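Local atomic coordinates of putative branched-chain amino acid aminotransferase IlvE (Streptococcus mutans, PDB entry 4DQN), a protein that probably catalyses the pyridoxal-phosphate-dependent transfer of amino groups between leucine, isoleucine or valine and 2-oxoglutarate, forming or consuming the corresponding branched-chain oxo acids. Residues N229-G232 / E238-T241; V251-L256 / A268-V273. All blocks are in the same frame, centred on the assembly; numbering follows the deposited sequence.

Interaction 1. Residues N229-G232 / E238-T241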
loop_
_atom_site.group_PDB
_atom_site.type_symbol
_atom_site.label_atom_id
_atom_site.label_comp_id
_atom_site.label_asym_id
_atom_site.label_seq_id
_atom_site.Cartn_x
_atom_site.Cartn_y
_atom_site.Cartn_z
ATOM N N ASN A 229 -1.722 19.114 1.076
ATOM C CA ASN A 229 -0.525 19.889 0.709
ATOM C C ASN A 229 -0.272 21.031 1.693
ATOM O O ASN A 229 -1.210 21.526 2.308
ATOM C CB ASN A 229 -0.659 20.473 -0.702
ATOM C CG ASN A 229 -0.463 19.434 -1.799
ATOM O OD1 ASN A 229 -0.676 19.716 -2.975
ATOM N ND2 ASN A 229 -0.074 18.229 -1.419
ATOM N N PHE A 230 0.991 21.431 1.843
ATOM C CA PHE A 230 1.374 22.578 2.663
ATOM C C PHE A 230 1.459 23.802 1.751
ATOM O O PHE A 230 1.825 23.684 0.572
ATOM C CB PHE A 230 2.744 22.322 3.325
ATOM C CG PHE A 230 3.279 23.494 4.139
ATOM C CD1 PHE A 230 4.061 24.493 3.541
ATOM C CD2 PHE A 230 3.010 23.590 5.498
ATOM C CE1 PHE A 230 4.551 25.566 4.292
ATOM C CE2 PHE A 230 3.498 24.658 6.257
ATOM C CZ PHE A 230 4.272 25.642 5.658
ATOM N N PHE A 231 1.102 24.968 2.282
ATOM C CA PHE A 231 1.379 26.230 1.594
ATOM C C PHE A 231 1.795 27.271 2.628
ATOM O O PHE A 231 1.330 27.251 3.767
ATOM C CB PHE A 231 0.186 26.726 0.738
ATOM C CG PHE A 231 -0.986 27.251 1.546
ATOM C CD1 PHE A 231 -2.036 26.408 1.900
ATOM C CD2 PHE A 231 -1.037 28.582 1.948
ATOM C CE1 PHE A 231 -3.111 26.881 2.644
ATOM C CE2 PHE A 231 -2.102 29.061 2.701
ATOM C CZ PHE A 231 -3.141 28.212 3.048
ATOM N N GLY A 232 2.694 28.169 2.240
ATOM C CA GLY A 232 3.054 29.264 3.117
ATOM C C GLY A 232 2.886 30.597 2.415
ATOM O O GLY A 232 2.996 30.681 1.188
ATOM N N GLU A 238 3.927 36.346 -1.145
ATOM C CA GLU A 238 4.134 35.287 -2.122
ATOM C C GLU A 238 3.485 34.013 -1.587
ATOM O O GLU A 238 3.471 33.783 -0.382
ATOM C CB GLU A 238 5.622 35.031 -2.340
ATOM C CG GLU A 238 6.445 36.258 -2.691
ATOM C CD GLU A 238 7.879 36.103 -2.230
ATOM O OE1 GLU A 238 8.074 35.720 -1.056
ATOM O OE2 GLU A 238 8.803 36.341 -3.038
ATOM N N PHE A 239 2.948 33.200 -2.491
ATOM C CA PHE A 239 2.358 31.909 -2.148
ATOM C C PHE A 239 3.367 30.837 -2.534
ATOM O O PHE A 239 3.746 30.727 -3.709
ATOM C CB PHE A 239 1.067 31.723 -2.947
ATOM C CG PHE A 239 0.318 30.455 -2.641
ATOM C CD1 PHE A 239 0.636 29.269 -3.284
ATOM C CD2 PHE A 239 -0.740 30.463 -1.742
ATOM C CE1 PHE A 239 -0.068 28.096 -3.021
ATOM C CE2 PHE A 239 -1.448 29.298 -1.468
ATOM C CZ PHE A 239 -1.111 28.114 -2.111
ATOM N N ILE A 240 3.812 30.048 -1.556
ATOM C CA ILE A 240 4.797 29.010 -1.830
ATOM C C ILE A 240 4.326 27.640 -1.330
ATOM O O ILE A 240 3.893 27.494 -0.179
ATOM C CB ILE A 240 6.183 29.360 -1.236
ATOM C CG1 ILE A 240 6.645 30.737 -1.738
ATOM C CG2 ILE A 240 7.199 28.302 -1.616
ATOM C CD1 ILE A 240 8.011 31.160 -1.216
ATOM N N THR A 241 4.383 26.646 -2.210
ATOM C CA THR A 241 3.964 25.288 -1.849
ATOM C C THR A 241 5.071 24.331 -2.269
ATOM O O THR A 241 5.721 24.558 -3.288
ATOM C CB THR A 241 2.611 24.921 -2.524
ATOM O OG1 THR A 241 2.131 23.652 -2.051
ATOM C CG2 THR A 241 2.756 24.873 -4.030
#

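Interaction 2. Residues V251-L256 / A268-V273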
loop_
_atom_site.group_PDB
_atom_site.type_symbol
_atom_site.label_atom_id
_atom_site.label_comp_id
_atom_site.label_asym_id
_atom_site.label_seq_id
_atom_site.Cartn_x
_atom_site.Cartn_y
_atom_site.Cartn_z
ATOM N N VAL A 251 -5.632 18.904 -6.181
ATOM C CA VAL A 251 -6.378 19.808 -7.062
ATOM C C VAL A 251 -6.538 21.159 -6.362
ATOM O O VAL A 251 -6.481 22.225 -6.984
ATOM C CB VAL A 251 -7.751 19.209 -7.409
ATOM C CG1 VAL A 251 -8.485 20.083 -8.414
ATOM C CG2 VAL A 251 -7.582 17.809 -7.980
ATOM N N THR A 252 -6.711 21.104 -5.049
ATOM C CA THR A 252 -6.863 22.314 -4.248
ATOM C C THR A 252 -5.610 23.193 -4.329
ATOM O O THR A 252 -5.713 24.412 -4.490
ATOM C CB THR A 252 -7.197 21.958 -2.788
ATOM O OG1 THR A 252 -8.282 21.020 -2.781
ATOM C CG2 THR A 252 -7.632 23.197 -2.009
ATOM N N LYS A 253 -4.432 22.575 -4.259
ATOM C CA LYS A 253 -3.176 23.322 -4.374
ATOM C C LYS A 253 -3.025 24.036 -5.711
ATOM O O LYS A 253 -2.645 25.210 -5.754
ATOM C CB LYS A 253 -1.964 22.407 -4.156
ATOM C CG LYS A 253 -0.687 23.027 -4.711
ATOM C CD LYS A 253 0.527 22.132 -4.572
ATOM C CE LYS A 253 0.617 21.097 -5.675
ATOM N NZ LYS A 253 1.831 20.244 -5.453
ATOM N N TYR A 254 -3.318 23.340 -6.806
ATOM C CA TYR A 254 -3.207 23.965 -8.117
ATOM C C TYR A 254 -4.204 25.101 -8.248
ATOM O O TYR A 254 -3.881 26.158 -8.799
ATOM C CB TYR A 254 -3.403 22.934 -9.232
ATOM C CG TYR A 254 -2.204 22.034 -9.382
ATOM C CD1 TYR A 254 -0.920 22.554 -9.279
ATOM C CD2 TYR A 254 -2.352 20.668 -9.586
ATOM C CE1 TYR A 254 0.188 21.751 -9.397
ATOM C CE2 TYR A 254 -1.240 19.846 -9.706
ATOM C CZ TYR A 254 0.027 20.399 -9.607
ATOM O OH TYR A 254 1.148 19.607 -9.719
ATOM N N SER A 255 -5.410 24.882 -7.732
ATOM C CA SER A 255 -6.449 25.914 -7.732
ATOM C C SER A 255 -6.033 27.159 -6.939
ATOM O O SER A 255 -6.279 28.289 -7.375
ATOM C CB SER A 255 -7.747 25.330 -7.172
ATOM O OG SER A 255 -8.184 24.253 -7.988
ATOM N N LEU A 256 -5.405 26.948 -5.782
ATOM C CA LEU A 256 -4.948 28.046 -4.930
ATOM C C LEU A 256 -3.795 28.800 -5.583
ATOM O O LEU A 256 -3.756 30.036 -5.551
ATOM C CB LEU A 256 -4.539 27.532 -3.542
ATOM C CG LEU A 256 -5.730 27.164 -2.645
ATOM C CD1 LEU A 256 -5.289 26.622 -1.302
ATOM C CD2 LEU A 256 -6.652 28.380 -2.450
ATOM N N ALA A 268 3.021 33.084 -7.226
ATOM C CA ALA A 268 2.542 31.789 -6.754
ATOM C C ALA A 268 3.400 30.699 -7.357
ATOM O O ALA A 268 3.311 30.427 -8.561
ATOM C CB ALA A 268 1.075 31.589 -7.158
ATOM N N ILE A 269 4.222 30.060 -6.523
ATOM C CA ILE A 269 5.164 29.071 -7.035
ATOM C C ILE A 269 5.244 27.778 -6.235
ATOM O O ILE A 269 4.976 27.744 -5.028
ATOM C CB ILE A 269 6.600 29.643 -7.142
ATOM C CG1 ILE A 269 7.142 29.995 -5.754
ATOM C CG2 ILE A 269 6.640 30.847 -8.099
ATOM C CD1 ILE A 269 8.623 29.641 -5.586
ATOM N N GLU A 270 5.610 26.714 -6.942
ATOM C CA GLU A 270 5.958 25.457 -6.319
ATOM C C GLU A 270 7.474 25.488 -6.156
ATOM O O GLU A 270 8.213 25.496 -7.149
ATOM C CB GLU A 270 5.545 24.280 -7.209
ATOM C CG GLU A 270 4.067 24.265 -7.629
ATOM C CD GLU A 270 3.702 23.019 -8.415
ATOM O OE1 GLU A 270 4.042 21.907 -7.961
ATOM O OE2 GLU A 270 3.081 23.145 -9.489
ATOM N N GLY A 271 7.938 25.529 -4.910
ATOM C CA GLY A 271 9.364 25.542 -4.634
ATOM C C GLY A 271 9.660 24.755 -3.377
ATOM O O GLY A 271 8.737 24.284 -2.708
ATOM N N ASP A 272 10.926 24.592 -3.026
ATOM C CA ASP A 272 11.170 23.875 -1.788
ATOM C C ASP A 272 10.956 24.776 -0.567
ATOM O O ASP A 272 11.077 26.009 -0.643
ATOM C CB ASP A 272 12.500 23.110 -1.782
ATOM C CG ASP A 272 13.680 23.986 -2.081
ATOM O OD1 ASP A 272 13.673 25.159 -1.647
ATOM O OD2 ASP A 272 14.620 23.492 -2.745
ATOM N N VAL A 273 10.561 24.148 0.532
ATOM C CA VAL A 273 10.256 24.839 1.774
ATOM C C VAL A 273 11.107 24.166 2.840
ATOM O O VAL A 273 10.863 23.013 3.186
ATOM C CB VAL A 273 8.759 24.693 2.136
ATOM C CG1 VAL A 273 8.463 25.296 3.511
ATOM C CG2 VAL A 273 7.872 25.332 1.061
#

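Interaction 1. Residues N229-G232 / E238-T241
With chi1 at 72°, Phe231 carries its ring between its own backbone N and carbonyl carbon, while Phe239, whose CG is anti to the backbone N, extends its ring across to it from the neighbouring strand. The two rings are nearly parallel, their planes 11° apart, but they are slid past one another until they barely overlap, with centroids 5.2 Å apart. The outer part of the Phe239 ring therefore meets the root of the Phe231 side chain: Phe239 CZ lies 3.4 Å from Phe231 CB, and Phe239 CE2 lies 3.5 Å from Phe231 CD2. The pair fills space as an apolar contact and is not a full stack.

Alongside the rings the backbones run antiparallel and meet in one hydrogen-bonded pair, Gly232 with Ile240, joined in both directions, Gly232 N to Ile240 O at 2.8 Å and Ile240 N to Gly232 O at 2.9 Å. Ile240 O also receives a CA-H contact from Phe231 CA at 3.3 Å. One step further along, a side chain takes over from the main chain: the Thr241 hydroxyl OG1 donates to Phe230 O over a short 2.6 Å, approaching almost in line with the carbonyl bond (C=O...O angle 168°). A buried carbonyl is thereby satisfied and the threonine hydroxyl is given a fixed direction.

These two strands are the arms of a beta hairpin inside the mixed sheet of the class-IV aminotransferase domain. Strand 281-288 pairs with 228-234, and strand 267-270 runs parallel to 238-241. Helix 251-262 covers the face bearing Asn229, Phe239 and Thr241, where Phe239 packs on Leu256 and Leu257, whereas Phe230 points to the other face, against Ile222, Val225 and Ala284.

Interaction 2. Residues V251-L256 / A268-V273
The opening turns of helix 251-262 pass strand 267-270 at side-chain distance, the nearest CA atoms, those of Tyr254 and Glu270, being 9.5 Å apart. The distance is spanned chiefly by Glu270, whose side chain runs extended beyond CG toward the helix and brings its carboxylate to two consecutive residues, Lys253 and Tyr254.

Each carboxylate oxygen has a different neighbour. OE2 of Glu270 sits in the plane of the Tyr254 ring, at its edge, 3.2 Å from Tyr254 CE1. The plane of the carboxylate is turned 59° from that of the ring, and the two side chains cross at about a right angle. The phenol hydroxyl takes little part, since Tyr254 OH is 4.0 Å from Glu270 OE2. The other oxygen, Glu270 OE1, faces the ammonium group of Lys253 in a long salt bridge, 3.7 Å from Lys253 NZ. Lys253 CG stands anti to the backbone N (chi1 161°), which sends the chain out from the helix on the side of Glu270, extended apart from a bend at chi3.

Ser250, just ahead of the helix, accepts a bond from Lys253 N through its OG. Lys253 also packs on Thr241 and Cys287, and Glu270 on Thr241 and Leu243, so both ends of the ion pair rest against strand 238-241.

The contact belongs to the beta-alpha-beta unit formed by strand 238-241, helix 251-262 and strand 267-270. With the ammonium group near one oxygen and an aromatic C-H edge near the other, electrostatics probably favour an ionised Glu270. The length of the ion pair suggests attraction between charges without a close polar grip, so that the glutamate probably links helix to strand only loosely.

Following the chain, strand 228-234 turns back into strand 238-241, and interaction 1 closes this hairpin across a short connection. The chain then enters helix 251-262 and returns along strand 267-270, where interaction 2 closes the larger helix-to-strand loop. The two closures follow in series, neither nested nor crossed, yet their centres lie only about 6 Å apart. Strand 238-241 serves both: one edge pairs with 228-234, while the other carries backbone bonds to the returning segment, Phe239 O with Ile269 N and Thr241 O with Gly271 N. Lys253 packs on Asn229 and Thr241, tying the helix directly to the hairpin it covers.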